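Local coordinates for protein aclacinomycin-N/aclacinomycin-A oxidase (Streptomyces galilaeus, PDB 2IPI) that oxidises the terminal sugar of aclacinomycins in two successive oxygen-dependent steps, from aclacinomycin N to A and on to Y, using a bicovalently bound FAD, at residues F293-R298 with G392-Y397; I252-W257 with A300-L305; R81-S86 with P98-V103. One frame throughout, in Å; residues are numbered along the deposited sequence.

Contact 1: F293-R298 with G392-Y397; sequences FYLNSR and GEVSLY. With AKY (methyl (2S,4R)-2-ethyl-2,5,7-trihydroxy-6,11-dioxo-4-{[2,3,6-trideoxy-4-O-{2,6-dideoxy-4-O-[(2S,6S)-6-methyl-5-oxotetrahydro-2h -pyran-2-yl]-alpha-D-lyxo-hexopyranosyl}-3-(dimethylamino)-D-ribo-hexopyranosyl]oxy}-1,2,3,4,6,11-hexahydrotetracene-1-c arboxylate), chain E.
L295 and L396 meet through their CD1 methyls, 3.7 Å apart, while L295 CB rests on V394 CB; with F293 they form the apolar face of two antiparallel strands. The F293 ring swings away from L396, CG anti to its own N (chi1 -154°), and L295 CD2 lies over the outer part of one ring face. Backbone bonds pair F293 with L396 and L295 with V394. On the polar face, E393 CG sits between its N and carbonyl carbon (chi1 57°) and the chain bends at chi2, laying E393 alongside Y294 with OE1 3.9 Å from Y294 CD2. S395 OG, 3.3 Å from Y294 CD2, donates to the syn lone pair of E393 OE2 (2.8 Å) and holds the carboxylate, whose plane stands nearly square to the Y294 ring. S297 OG bonds G392 O from above the carbonyl plane; N296 ND2 turns to Q302 O. The bound aclacinomycin lies along this face, C36 3.9 Å from Y294 CE2 and C40 3.2 Å from the OH of Y397, a proton acceptor of the reaction; Y469 OH and T427 OG1 hydrogen-bond it. The arrangement is the beta-sheet floor of a berberine bridge enzyme-like substrate pocket.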
loop_
_atom_site.group_PDB
_atom_site.type_symbol
_atom_site.label_atom_id
_atom_site.label_comp_id
_atom_site.label_asym_id
_atom_site.label_seq_id
_atom_site.Cartn_x
_atom_site.Cartn_y
_atom_site.Cartn_z
ATOM N N PHE A 293 8.428 -12.928 0.177
ATOM C CA PHE A 293 9.285 -13.849 -0.602
ATOM C C PHE A 293 9.667 -13.103 -1.871
ATOM O O PHE A 293 8.821 -12.889 -2.727
ATOM C CB PHE A 293 8.607 -15.180 -0.868
ATOM C CG PHE A 293 9.557 -16.364 -1.086
ATOM C CD1 PHE A 293 9.071 -17.655 -1.039
ATOM C CD2 PHE A 293 10.903 -16.156 -1.318
ATOM C CE1 PHE A 293 9.925 -18.741 -1.215
ATOM C CE2 PHE A 293 11.768 -17.217 -1.510
ATOM C CZ PHE A 293 11.262 -18.504 -1.465
ATOM N N TYR A 294 10.929 -12.684 -1.963
ATOM C CA TYR A 294 11.351 -11.933 -3.133
ATOM C C TYR A 294 11.836 -12.919 -4.209
ATOM O O TYR A 294 12.948 -13.419 -4.094
ATOM C CB TYR A 294 12.457 -10.923 -2.843
ATOM C CG TYR A 294 12.120 -9.872 -1.816
ATOM C CD1 TYR A 294 12.685 -9.926 -0.544
ATOM C CD2 TYR A 294 11.240 -8.838 -2.115
ATOM C CE1 TYR A 294 12.381 -8.965 0.405
ATOM C CE2 TYR A 294 10.930 -7.873 -1.171
ATOM C CZ TYR A 294 11.507 -7.950 0.083
ATOM O OH TYR A 294 11.200 -6.993 1.013
ATOM N N LEU A 295 10.949 -13.121 -5.176
ATOM C CA LEU A 295 11.273 -13.995 -6.299
ATOM C C LEU A 295 11.964 -13.201 -7.408
ATOM O O LEU A 295 11.329 -12.828 -8.391
ATOM C CB LEU A 295 10.014 -14.707 -6.804
ATOM C CG LEU A 295 9.235 -15.412 -5.681
ATOM C CD1 LEU A 295 7.962 -16.045 -6.200
ATOM C CD2 LEU A 295 10.139 -16.452 -5.023
ATOM N N ASN A 296 13.248 -12.964 -7.201
ATOM C CA ASN A 296 14.121 -12.264 -8.113
ATOM C C ASN A 296 14.401 -13.047 -9.397
ATOM O O ASN A 296 14.304 -14.273 -9.405
ATOM C CB ASN A 296 15.470 -11.980 -7.435
ATOM C CG ASN A 296 15.359 -11.104 -6.207
ATOM O OD1 ASN A 296 14.889 -9.969 -6.260
ATOM N ND2 ASN A 296 15.815 -11.620 -5.077
ATOM N N SER A 297 14.770 -12.325 -10.451
ATOM C CA SER A 297 15.177 -12.936 -11.709
ATOM C C SER A 297 16.567 -13.571 -11.620
ATOM O O SER A 297 17.246 -13.354 -10.617
ATOM C CB SER A 297 15.164 -11.891 -12.830
ATOM O OG SER A 297 13.826 -11.674 -13.275
ATOM N N ARG A 298 16.951 -14.321 -12.641
ATOM C CA ARG A 298 18.250 -14.918 -12.862
ATOM C C ARG A 298 19.226 -13.908 -13.480
ATOM O O ARG A 298 19.761 -14.051 -14.575
ATOM C CB ARG A 298 18.282 -16.126 -13.804
ATOM C CG ARG A 298 19.454 -17.080 -13.596
ATOM C CD ARG A 298 19.121 -18.405 -14.274
ATOM N NE ARG A 298 19.976 -19.512 -13.880
ATOM C CZ ARG A 298 19.576 -20.753 -13.674
ATOM N NH1 ARG A 298 18.297 -21.090 -13.818
ATOM N NH2 ARG A 298 20.470 -21.670 -13.318
ATOM N N GLY A 392 13.378 -7.873 -13.215
ATOM C CA GLY A 392 12.052 -8.258 -12.810
ATOM C C GLY A 392 11.994 -9.072 -11.540
ATOM O O GLY A 392 12.911 -9.780 -11.102
ATOM N N GLU A 393 10.848 -8.995 -10.847
ATOM C CA GLU A 393 10.695 -9.853 -9.674
ATOM C C GLU A 393 9.231 -9.943 -9.241
ATOM O O GLU A 393 8.427 -9.064 -9.532
ATOM C CB GLU A 393 11.562 -9.387 -8.511
ATOM C CG GLU A 393 11.368 -7.956 -8.022
ATOM C CD GLU A 393 10.792 -7.977 -6.610
ATOM O OE1 GLU A 393 11.256 -7.242 -5.712
ATOM O OE2 GLU A 393 9.846 -8.780 -6.452
ATOM N N VAL A 394 8.979 -11.041 -8.541
ATOM C CA VAL A 394 7.704 -11.335 -7.923
ATOM C C VAL A 394 7.831 -11.448 -6.415
ATOM O O VAL A 394 8.550 -12.293 -5.896
ATOM C CB VAL A 394 7.132 -12.673 -8.451
ATOM C CG1 VAL A 394 5.860 -13.021 -7.688
ATOM C CG2 VAL A 394 6.969 -12.581 -9.965
ATOM N N SER A 395 7.096 -10.600 -5.708
ATOM C CA SER A 395 7.095 -10.681 -4.249
ATOM C C SER A 395 5.805 -11.316 -3.754
ATOM O O SER A 395 4.699 -10.946 -4.166
ATOM C CB SER A 395 7.266 -9.286 -3.660
ATOM O OG SER A 395 8.498 -8.711 -4.031
ATOM N N LEU A 396 5.910 -12.275 -2.857
ATOM C CA LEU A 396 4.748 -12.884 -2.239
ATOM C C LEU A 396 4.741 -12.508 -0.755
ATOM O O LEU A 396 5.747 -12.735 -0.082
ATOM C CB LEU A 396 4.707 -14.405 -2.384
ATOM C CG LEU A 396 5.100 -14.966 -3.751
ATOM C CD1 LEU A 396 5.333 -16.476 -3.659
ATOM C CD2 LEU A 396 4.027 -14.646 -4.777
ATOM N N TYR A 397 3.634 -11.941 -0.290
ATOM C CA TYR A 397 3.472 -11.533 1.099
ATOM C C TYR A 397 2.529 -12.437 1.877
ATOM O O TYR A 397 1.406 -12.698 1.446
ATOM C CB TYR A 397 2.936 -10.086 1.187
ATOM C CG TYR A 397 3.846 -9.131 0.462
ATOM C CD1 TYR A 397 3.819 -9.014 -0.935
ATOM C CD2 TYR A 397 4.744 -8.355 1.170
ATOM C CE1 TYR A 397 4.666 -8.136 -1.585
ATOM C CE2 TYR A 397 5.592 -7.478 0.524
ATOM C CZ TYR A 397 5.553 -7.372 -0.853
ATOM O OH TYR A 397 6.402 -6.487 -1.481
HETATM O O15 AKY E . 3.495 -3.801 -0.449
HETATM C C42 AKY E . 4.621 -3.355 -0.737
HETATM C C40 AKY E . 5.806 -3.812 0.147
HETATM C C38 AKY E . 7.135 -3.354 -0.299
HETATM C C39 AKY E . 4.970 -2.638 -2.105
HETATM C C41 AKY E . 4.581 -2.788 -3.381
HETATM O O14 AKY E . 6.181 -1.917 -2.102
HETATM C C37 AKY E . 7.268 -2.703 -1.631
HETATM O O13 AKY E . 8.496 -2.023 -1.677
HETATM C C35 AKY E . 9.186 -2.096 -2.890
HETATM C C34 AKY E . 10.406 -3.020 -2.824
HETATM C C36 AKY E . 10.230 -4.098 -1.902
HETATM O O11 AKY E . 11.730 -2.309 -2.545
HETATM C C33 AKY E . 9.508 -0.719 -3.444
HETATM O O12 AKY E . 8.348 0.250 -3.601
HETATM C C32 AKY E . 10.687 -0.165 -2.940
HETATM C C31 AKY E . 11.808 -0.960 -3.243
HETATM O O7 AKY E . 16.945 -2.911 -6.706
HETATM C C7 AKY E . 17.996 -1.957 -6.861
HETATM C C8 AKY E . 18.749 -1.839 -5.593
HETATM C C9 AKY E . 19.747 -2.962 -5.468
HETATM O O9 AKY E . 19.049 -4.133 -5.717
HETATM C C13 AKY E . 20.377 -2.891 -4.124
HETATM C C14 AKY E . 19.216 -3.084 -3.147
HETATM C C20 AKY E . 18.856 -2.471 -7.971
HETATM C C19 AKY E . 20.169 -2.920 -7.809
HETATM C C10 AKY E . 20.816 -2.715 -6.461
HETATM C C11 AKY E . 20.921 -3.330 -8.909
HETATM C C18 AKY E . 20.380 -3.282 -10.194
HETATM C C17 AKY E . 19.067 -2.828 -10.376
HETATM C C6 AKY E . 18.330 -2.442 -9.263
HETATM O O6 AKY E . 17.065 -1.994 -9.405
HETATM C C12 AKY E . 21.178 -3.648 -11.301
HETATM O O3 AKY E . 22.347 -4.068 -11.161
HETATM C C15 AKY E . 20.639 -3.528 -12.606
HETATM C C1 AKY E . 21.447 -3.821 -13.703
HETATM C C2 AKY E . 20.987 -3.672 -15.012
HETATM C C3 AKY E . 19.679 -3.228 -15.201
HETATM C C16 AKY E . 19.318 -3.065 -12.795
HETATM C C5 AKY E . 18.528 -2.714 -11.679
HETATM O O5 AKY E . 17.373 -2.249 -11.746
HETATM C C4 AKY E . 18.860 -2.931 -14.115
HETATM O O4 AKY E . 17.602 -2.490 -14.375
HETATM O O18 AKY E . 12.080 -1.161 -4.639
HETATM C C45 AKY E . 15.657 -2.279 -6.697
HETATM C C43 AKY E . 21.292 -1.265 -6.417
HETATM O O16 AKY E . 20.671 -0.364 -6.991
HETATM O O17 AKY E . 22.439 -0.930 -5.759
HETATM C C44 AKY E . 23.333 -0.346 -6.716
HETATM O O19 AKY E . 15.558 -1.223 -5.774
HETATM C C47 AKY E . 13.247 -2.725 -6.078
HETATM N N11 AKY E . 12.184 -2.554 -7.085
HETATM C C52 AKY E . 11.152 -3.527 -7.188
HETATM C C51 AKY E . 11.785 -1.229 -7.418
HETATM C C46 AKY E . 14.599 -3.341 -6.412
HETATM C C48 AKY E . 13.363 -1.765 -4.892
HETATM C C49 AKY E . 14.362 -0.664 -5.204
HETATM C C50 AKY E . 13.878 0.735 -5.606
#

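Contact 2: I252-W257 with A300-L305; sequences IVTWDW and AGQILL
Two neighbouring strands of the seven-stranded antiparallel sheet in the substrate-binding half of the enzyme meet here, 252-256 running against 302-305 with their short axes 4.7 Å apart. V253 and L305 form a hydrogen-bonded pair, V253 N reaching L305 O at 3.0 Å, with L305 N returning the bond to V253 O. W255 N gives a longer bond to I303 O, its return from I303 N is weak, and W257 N closes the ladder on G301 O at 2.9 Å.

One face carries V253, W255, I303 and L305. The W255 indole runs alongside L305, and L305 CB sits at the ring edge, 3.8 Å from CZ3. V253 CG1 of the same strand lies over the outer part of one face of that ring. I303 has CG1 between N and the carbonyl carbon (chi1 60°), which brings CG1 against W255 CB and leaves CG2 to meet W257 NE1 at 3.7 Å, whose N-H bonds weakly to N296 O. The I303 and W257 side chains stand roughly square to each other, and the backbone of G301 and Q302 runs along the edge of the W257 ring in its plane. On the other face T254 CG2 packs on Q302 CG (3.4 Å), and T254 OG1, buried among carbons of Q302 and L304, has no polar partner in the model. I252 CD1 and L304 CD1 are tight at 3.4 Å.

Helix 316-327 packs on V253, W255 and L305, and helix 374-385 on W257 through L384 and S385, with Y381 meeting its ring; W255 also meets the ring of F293. An antiparallel sheet backed by helices in this way is characteristic of the substrate domain of berberine bridge enzyme-like oxidases.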
loop_
_atom_site.group_PDB
_atom_site.type_symbol
_atom_site.label_atom_id
_atom_site.label_comp_id
_atom_site.label_asym_id
_atom_site.label_seq_id
_atom_site.Cartn_x
_atom_site.Cartn_y
_atom_site.Cartn_z
ATOM N N ILE A 252 16.562 -14.390 7.305
ATOM C CA ILE A 252 16.626 -14.306 5.851
ATOM C C ILE A 252 17.200 -15.617 5.306
ATOM O O ILE A 252 18.332 -15.978 5.631
ATOM C CB ILE A 252 17.447 -13.101 5.365
ATOM C CG1 ILE A 252 17.818 -13.170 3.884
ATOM C CG2 ILE A 252 18.681 -12.891 6.230
ATOM C CD1 ILE A 252 19.221 -12.728 3.537
ATOM N N VAL A 253 16.377 -16.291 4.530
ATOM C CA VAL A 253 16.614 -17.564 3.878
ATOM C C VAL A 253 16.850 -17.331 2.387
ATOM O O VAL A 253 15.998 -16.742 1.711
ATOM C CB VAL A 253 15.401 -18.492 4.072
ATOM C CG1 VAL A 253 15.685 -19.916 3.615
ATOM C CG2 VAL A 253 14.960 -18.493 5.532
ATOM N N THR A 254 17.981 -17.765 1.841
ATOM C CA THR A 254 18.281 -17.515 0.436
ATOM C C THR A 254 18.656 -18.787 -0.317
ATOM O O THR A 254 19.387 -19.641 0.202
ATOM C CB THR A 254 19.443 -16.514 0.284
ATOM O OG1 THR A 254 18.929 -15.194 0.069
ATOM C CG2 THR A 254 20.269 -16.877 -0.943
ATOM N N TRP A 255 18.155 -18.912 -1.542
ATOM C CA TRP A 255 18.405 -20.063 -2.396
ATOM C C TRP A 255 19.056 -19.616 -3.704
ATOM O O TRP A 255 18.448 -18.822 -4.437
ATOM C CB TRP A 255 17.122 -20.809 -2.698
ATOM C CG TRP A 255 16.415 -21.544 -1.611
ATOM C CD1 TRP A 255 16.600 -22.838 -1.230
ATOM C CD2 TRP A 255 15.384 -21.030 -0.752
ATOM N NE1 TRP A 255 15.763 -23.169 -0.190
ATOM C CE2 TRP A 255 15.002 -22.065 0.122
ATOM C CE3 TRP A 255 14.748 -19.789 -0.635
ATOM C CZ2 TRP A 255 14.025 -21.911 1.093
ATOM C CZ3 TRP A 255 13.775 -19.646 0.338
ATOM C CH2 TRP A 255 13.408 -20.685 1.197
ATOM N N ASP A 256 20.266 -20.093 -3.996
ATOM C CA ASP A 256 21.000 -19.596 -5.163
ATOM C C ASP A 256 20.346 -20.061 -6.463
ATOM O O ASP A 256 19.789 -21.153 -6.503
ATOM C CB ASP A 256 22.477 -20.008 -5.141
ATOM C CG ASP A 256 23.298 -19.392 -4.024
ATOM O OD1 ASP A 256 23.021 -19.766 -2.860
ATOM O OD2 ASP A 256 24.202 -18.562 -4.250
ATOM N N TRP A 257 20.367 -19.258 -7.521
ATOM C CA TRP A 257 19.682 -19.615 -8.759
ATOM C C TRP A 257 20.357 -20.797 -9.442
ATOM O O TRP A 257 19.711 -21.590 -10.122
ATOM C CB TRP A 257 19.599 -18.420 -9.743
ATOM C CG TRP A 257 18.239 -17.775 -9.656
ATOM C CD1 TRP A 257 17.907 -16.644 -8.974
ATOM C CD2 TRP A 257 17.033 -18.237 -10.276
ATOM N NE1 TRP A 257 16.573 -16.367 -9.127
ATOM C CE2 TRP A 257 16.008 -17.333 -9.925
ATOM C CE3 TRP A 257 16.707 -19.323 -11.097
ATOM C CZ2 TRP A 257 14.689 -17.480 -10.353
ATOM C CZ3 TRP A 257 15.403 -19.465 -11.523
ATOM C CH2 TRP A 257 14.402 -18.552 -11.163
ATOM N N ALA A 300 19.898 -11.654 -10.546
ATOM C CA ALA A 300 19.929 -11.192 -9.174
ATOM C C ALA A 300 20.770 -12.107 -8.291
ATOM O O ALA A 300 21.241 -11.720 -7.221
ATOM C CB ALA A 300 18.506 -11.102 -8.640
ATOM N N GLY A 301 20.925 -13.341 -8.750
ATOM C CA GLY A 301 21.703 -14.332 -8.046
ATOM C C GLY A 301 20.908 -15.307 -7.210
ATOM O O GLY A 301 21.206 -16.507 -7.171
ATOM N N GLN A 302 19.884 -14.820 -6.513
ATOM C CA GLN A 302 19.103 -15.671 -5.634
ATOM C C GLN A 302 17.721 -15.102 -5.345
ATOM O O GLN A 302 17.511 -13.905 -5.472
ATOM C CB GLN A 302 19.872 -15.812 -4.309
ATOM C CG GLN A 302 19.780 -14.624 -3.385
ATOM C CD GLN A 302 21.009 -13.747 -3.270
ATOM O OE1 GLN A 302 21.400 -13.315 -2.185
ATOM N NE2 GLN A 302 21.594 -13.477 -4.430
ATOM N N ILE A 303 16.832 -15.987 -4.938
ATOM C CA ILE A 303 15.514 -15.717 -4.409
ATOM C C ILE A 303 15.619 -15.657 -2.884
ATOM O O ILE A 303 16.407 -16.364 -2.257
ATOM C CB ILE A 303 14.455 -16.759 -4.789
ATOM C CG1 ILE A 303 14.755 -18.181 -4.311
ATOM C CG2 ILE A 303 14.206 -16.755 -6.296
ATOM C CD1 ILE A 303 13.642 -19.168 -4.537
ATOM N N LEU A 304 14.844 -14.763 -2.273
ATOM C CA LEU A 304 15.051 -14.555 -0.836
ATOM C C LEU A 304 13.731 -14.514 -0.091
ATOM O O LEU A 304 12.803 -13.791 -0.448
ATOM C CB LEU A 304 15.863 -13.281 -0.660
ATOM C CG LEU A 304 16.226 -12.766 0.715
ATOM C CD1 LEU A 304 17.558 -12.025 0.616
ATOM C CD2 LEU A 304 15.138 -11.846 1.243
ATOM N N LEU A 305 13.648 -15.303 0.961
ATOM C CA LEU A 305 12.491 -15.340 1.854
ATOM C C LEU A 305 12.833 -14.545 3.120
ATOM O O LEU A 305 13.701 -14.999 3.869
ATOM C CB LEU A 305 12.146 -16.778 2.176
ATOM C CG LEU A 305 10.748 -17.323 2.375
ATOM C CD1 LEU A 305 10.640 -18.129 3.674
ATOM C CD2 LEU A 305 9.695 -16.218 2.353
#

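Contact 3: R81-S86 with P98-V103; sequences RIAVRS and PAVRAV. With FAD (flavin-adenine dinucleotide), chain F.
R81 starts the contact with its backbone oxygen, which takes two bonds, from R101 N and A102 N, both at 3.0 Å. R101 N lies in the carbonyl plane on a lone pair, whereas A102 N comes from above that plane. The side chain of R81 is extended, CG anti to its N (chi1 171°), and runs past the A99 carbonyl, CD being 3.6 Å from A99 O, and A99 CB lies at the edge of the guanidinium, near NH1. V100 CG1 leans on the same R81 carbonyl. I82 is next, with CG1 4.0 Å from A102 CB on the face that helix 65-78 covers through V72 and A75. A83 N then bonds A102 O at 2.7 Å, and the A83 methyl turns to the opposite face, where both methyls of V100 meet it, CG1 at 3.7 Å. With A83 beside V103, the strands run parallel, adjacent members of a four-stranded mixed sheet in the FAD-binding PCMH-type domain, strand 82-85 being an edge strand of that sheet in this chain. V84 leaves the partner strand for the cofactor: its O accepts from the ribose O2B of FAD, and its CG1 methyl lies against the adenine near N7A. R85 carries its guanidinium to a salt bridge with D96. S86, just past the strand, holds the phosphate oxygen O2A with its N at 2.9 Å, and its OG is bonded to adenine N7A at 2.7 Å.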
loop_
_atom_site.group_PDB
_atom_site.type_symbol
_atom_site.label_atom_id
_atom_site.label_comp_id
_atom_site.label_asym_id
_atom_site.label_seq_id
_atom_site.Cartn_x
_atom_site.Cartn_y
_atom_site.Cartn_z
ATOM N N ARG A 81 -6.260 22.218 -12.750
ATOM C CA ARG A 81 -6.626 20.880 -12.295
ATOM C C ARG A 81 -5.748 20.483 -11.111
ATOM O O ARG A 81 -4.525 20.535 -11.229
ATOM C CB ARG A 81 -6.482 19.826 -13.395
ATOM C CG ARG A 81 -6.660 18.412 -12.846
ATOM C CD ARG A 81 -6.017 17.389 -13.762
ATOM N NE ARG A 81 -6.476 16.018 -13.562
ATOM C CZ ARG A 81 -6.445 15.088 -14.518
ATOM N NH1 ARG A 81 -5.984 15.373 -15.721
ATOM N NH2 ARG A 81 -6.872 13.862 -14.280
ATOM N N ILE A 82 -6.385 20.097 -10.012
ATOM C CA ILE A 82 -5.665 19.948 -8.742
ATOM C C ILE A 82 -5.093 18.562 -8.507
ATOM O O ILE A 82 -5.747 17.590 -8.899
ATOM C CB ILE A 82 -6.643 20.298 -7.595
ATOM C CG1 ILE A 82 -6.988 21.788 -7.526
ATOM C CG2 ILE A 82 -6.137 19.835 -6.251
ATOM C CD1 ILE A 82 -8.132 22.093 -6.584
ATOM N N ALA A 83 -3.937 18.481 -7.829
ATOM C CA ALA A 83 -3.441 17.186 -7.370
ATOM C C ALA A 83 -2.767 17.356 -5.990
ATOM O O ALA A 83 -2.175 18.414 -5.833
ATOM C CB ALA A 83 -2.472 16.553 -8.344
ATOM N N VAL A 84 -2.907 16.358 -5.126
ATOM C CA VAL A 84 -2.247 16.433 -3.823
ATOM C C VAL A 84 -1.074 15.457 -3.732
ATOM O O VAL A 84 -1.224 14.292 -4.076
ATOM C CB VAL A 84 -3.171 16.102 -2.646
ATOM C CG1 VAL A 84 -2.547 16.614 -1.351
ATOM C CG2 VAL A 84 -4.552 16.655 -2.906
ATOM N N ARG A 85 0.027 16.001 -3.226
ATOM C CA ARG A 85 1.186 15.186 -2.900
ATOM C C ARG A 85 1.395 15.225 -1.387
ATOM O O ARG A 85 1.461 16.311 -0.820
ATOM C CB ARG A 85 2.408 15.708 -3.652
ATOM C CG ARG A 85 3.746 15.295 -3.052
ATOM C CD ARG A 85 4.898 15.380 -4.042
ATOM N NE ARG A 85 4.716 14.488 -5.166
ATOM C CZ ARG A 85 4.877 14.685 -6.454
ATOM N NH1 ARG A 85 5.283 15.835 -6.967
ATOM N NH2 ARG A 85 4.634 13.672 -7.279
ATOM N N SER A 86 1.515 14.078 -0.745
ATOM C CA SER A 86 1.931 14.005 0.655
ATOM C C SER A 86 3.330 13.380 0.704
ATOM O O SER A 86 4.316 14.058 1.024
ATOM C CB SER A 86 0.934 13.198 1.480
ATOM O OG SER A 86 -0.300 13.900 1.635
ATOM N N PRO A 98 0.600 15.410 -16.951
ATOM C CA PRO A 98 0.761 16.729 -17.568
ATOM C C PRO A 98 -0.492 17.603 -17.552
ATOM O O PRO A 98 -0.380 18.809 -17.830
ATOM C CB PRO A 98 1.101 16.424 -19.030
ATOM C CG PRO A 98 1.565 15.011 -19.031
ATOM C CD PRO A 98 0.771 14.328 -17.941
ATOM N N ALA A 99 -1.651 17.044 -17.269
ATOM C CA ALA A 99 -2.884 17.825 -17.203
ATOM C C ALA A 99 -3.027 18.550 -15.869
ATOM O O ALA A 99 -3.875 19.439 -15.717
ATOM C CB ALA A 99 -4.060 16.886 -17.453
ATOM N N VAL A 100 -2.186 18.160 -14.901
ATOM C CA VAL A 100 -2.269 18.791 -13.589
ATOM C C VAL A 100 -1.630 20.184 -13.657
ATOM O O VAL A 100 -0.521 20.350 -14.177
ATOM C CB VAL A 100 -1.603 18.020 -12.440
ATOM C CG1 VAL A 100 -1.688 18.873 -11.172
ATOM C CG2 VAL A 100 -2.232 16.674 -12.141
ATOM N N ARG A 101 -2.367 21.176 -13.143
ATOM C CA ARG A 101 -1.924 22.568 -13.175
ATOM C C ARG A 101 -1.722 23.119 -11.765
ATOM O O ARG A 101 -1.021 24.114 -11.585
ATOM C CB ARG A 101 -2.907 23.429 -13.966
ATOM C CG ARG A 101 -2.918 22.995 -15.435
ATOM C CD ARG A 101 -1.549 23.219 -16.039
ATOM N NE ARG A 101 -1.515 22.942 -17.487
ATOM C CZ ARG A 101 -0.848 21.853 -17.880
ATOM N NH1 ARG A 101 -0.287 21.126 -16.914
ATOM N NH2 ARG A 101 -0.737 21.493 -19.142
ATOM N N ALA A 102 -2.308 22.446 -10.793
ATOM C CA ALA A 102 -2.161 22.807 -9.396
ATOM C C ALA A 102 -1.695 21.654 -8.524
ATOM O O ALA A 102 -2.371 20.611 -8.435
ATOM C CB ALA A 102 -3.527 23.316 -8.941
ATOM N N VAL A 103 -0.574 21.789 -7.810
ATOM C CA VAL A 103 -0.216 20.679 -6.911
ATOM C C VAL A 103 -0.107 21.167 -5.474
ATOM O O VAL A 103 0.643 22.087 -5.138
ATOM C CB VAL A 103 1.101 19.996 -7.335
ATOM C CG1 VAL A 103 1.981 21.004 -8.041
ATOM C CG2 VAL A 103 1.838 19.369 -6.162
HETATM P PA FAD F . 1.456 10.330 -2.948
HETATM O O1A FAD F . 1.930 10.256 -4.274
HETATM O O2A FAD F . 1.653 11.665 -2.384
HETATM O O5B FAD F . -0.059 9.916 -2.863
HETATM C C5B FAD F . -0.550 8.777 -3.446
HETATM C C4B FAD F . -2.035 8.941 -3.760
HETATM O O4B FAD F . -2.678 9.501 -2.649
HETATM C C3B FAD F . -2.259 9.961 -4.892
HETATM O O3B FAD F . -3.441 9.702 -5.557
HETATM C C2B FAD F . -2.404 11.277 -4.146
HETATM O O2B FAD F . -3.093 12.285 -4.833
HETATM C C1B FAD F . -3.117 10.787 -2.905
HETATM N N9A FAD F . -2.986 11.695 -1.748
HETATM C C8A FAD F . -1.850 12.171 -1.222
HETATM N N7A FAD F . -2.114 12.941 -0.176
HETATM C C5A FAD F . -3.440 12.980 -0.045
HETATM C C6A FAD F . -4.280 13.615 0.861
HETATM N N6A FAD F . -3.756 14.272 1.823
HETATM N N1A FAD F . -5.589 13.456 0.760
HETATM C C2A FAD F . -6.064 12.681 -0.187
HETATM N N3A FAD F . -5.297 12.049 -1.056
HETATM C C4A FAD F . -4.008 12.201 -1.008
HETATM N N1 FAD F . 1.791 0.135 0.593
HETATM C C2 FAD F . 1.331 -0.778 1.513
HETATM O O2 FAD F . 0.212 -0.984 1.702
HETATM N N3 FAD F . 2.256 -1.473 2.242
HETATM C C4 FAD F . 3.618 -1.282 2.083
HETATM O O4 FAD F . 4.377 -1.851 2.814
HETATM C C4X FAD F . 4.070 -0.339 1.158
HETATM N N5 FAD F . 5.399 -0.126 0.937
HETATM C C5X FAD F . 5.839 0.837 0.088
HETATM C C6 FAD F . 7.204 1.098 -0.048
HETATM C C7 FAD F . 7.625 2.032 -0.949
HETATM C C7M FAD F . 9.087 2.339 -0.961
HETATM C C8 FAD F . 6.704 2.801 -1.668
HETATM C C8M FAD F . 7.178 4.029 -2.412
HETATM C C9 FAD F . 5.367 2.526 -1.491
HETATM C C9A FAD F . 4.903 1.540 -0.657
HETATM N N10 FAD F . 3.553 1.276 -0.520
HETATM C C10 FAD F . 3.135 0.376 0.414
HETATM C "C1'" FAD F . 2.589 1.551 -1.627
HETATM C "C2'" FAD F . 1.925 2.929 -1.608
HETATM O "O2'" FAD F . 2.349 3.872 -2.536
HETATM C "C3'" FAD F . 1.893 3.584 -0.247
HETATM O "O3'" FAD F . 1.289 2.769 0.709
HETATM C "C4'" FAD F . 1.247 4.977 -0.512
HETATM O "O4'" FAD F . 0.471 5.064 -1.639
HETATM C "C5'" FAD F . 2.122 6.207 -0.566
HETATM O "O5'" FAD F . 1.343 7.357 -0.559
HETATM P P FAD F . 2.112 8.713 -0.642
HETATM O O1P FAD F . 1.491 9.697 0.169
HETATM O O2P FAD F . 3.444 8.467 -0.296
HETATM O O3P FAD F . 2.170 9.151 -2.161
#

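From the N terminus the chain first makes contact 3, a short closure over eleven residues without helix or strand, which sets strands 82-85 and 102-105 side by side in the FAD-binding domain. Contacts 1 and 2 come later, in the substrate half, and they cross: strand 248-256 pairs with 302-310 across a helix-containing excursion, while 290-296, just before 302-310, pairs with the distant 391-398. Since 290-296 and 302-310 are also neighbours, with Y294 N probably bonded to L304 O, four strands line up in one sheet. Contact 3 stands apart, about 33 Å from contact 1 between centres, with FAD and the bound aclacinomycin lying between the two halves.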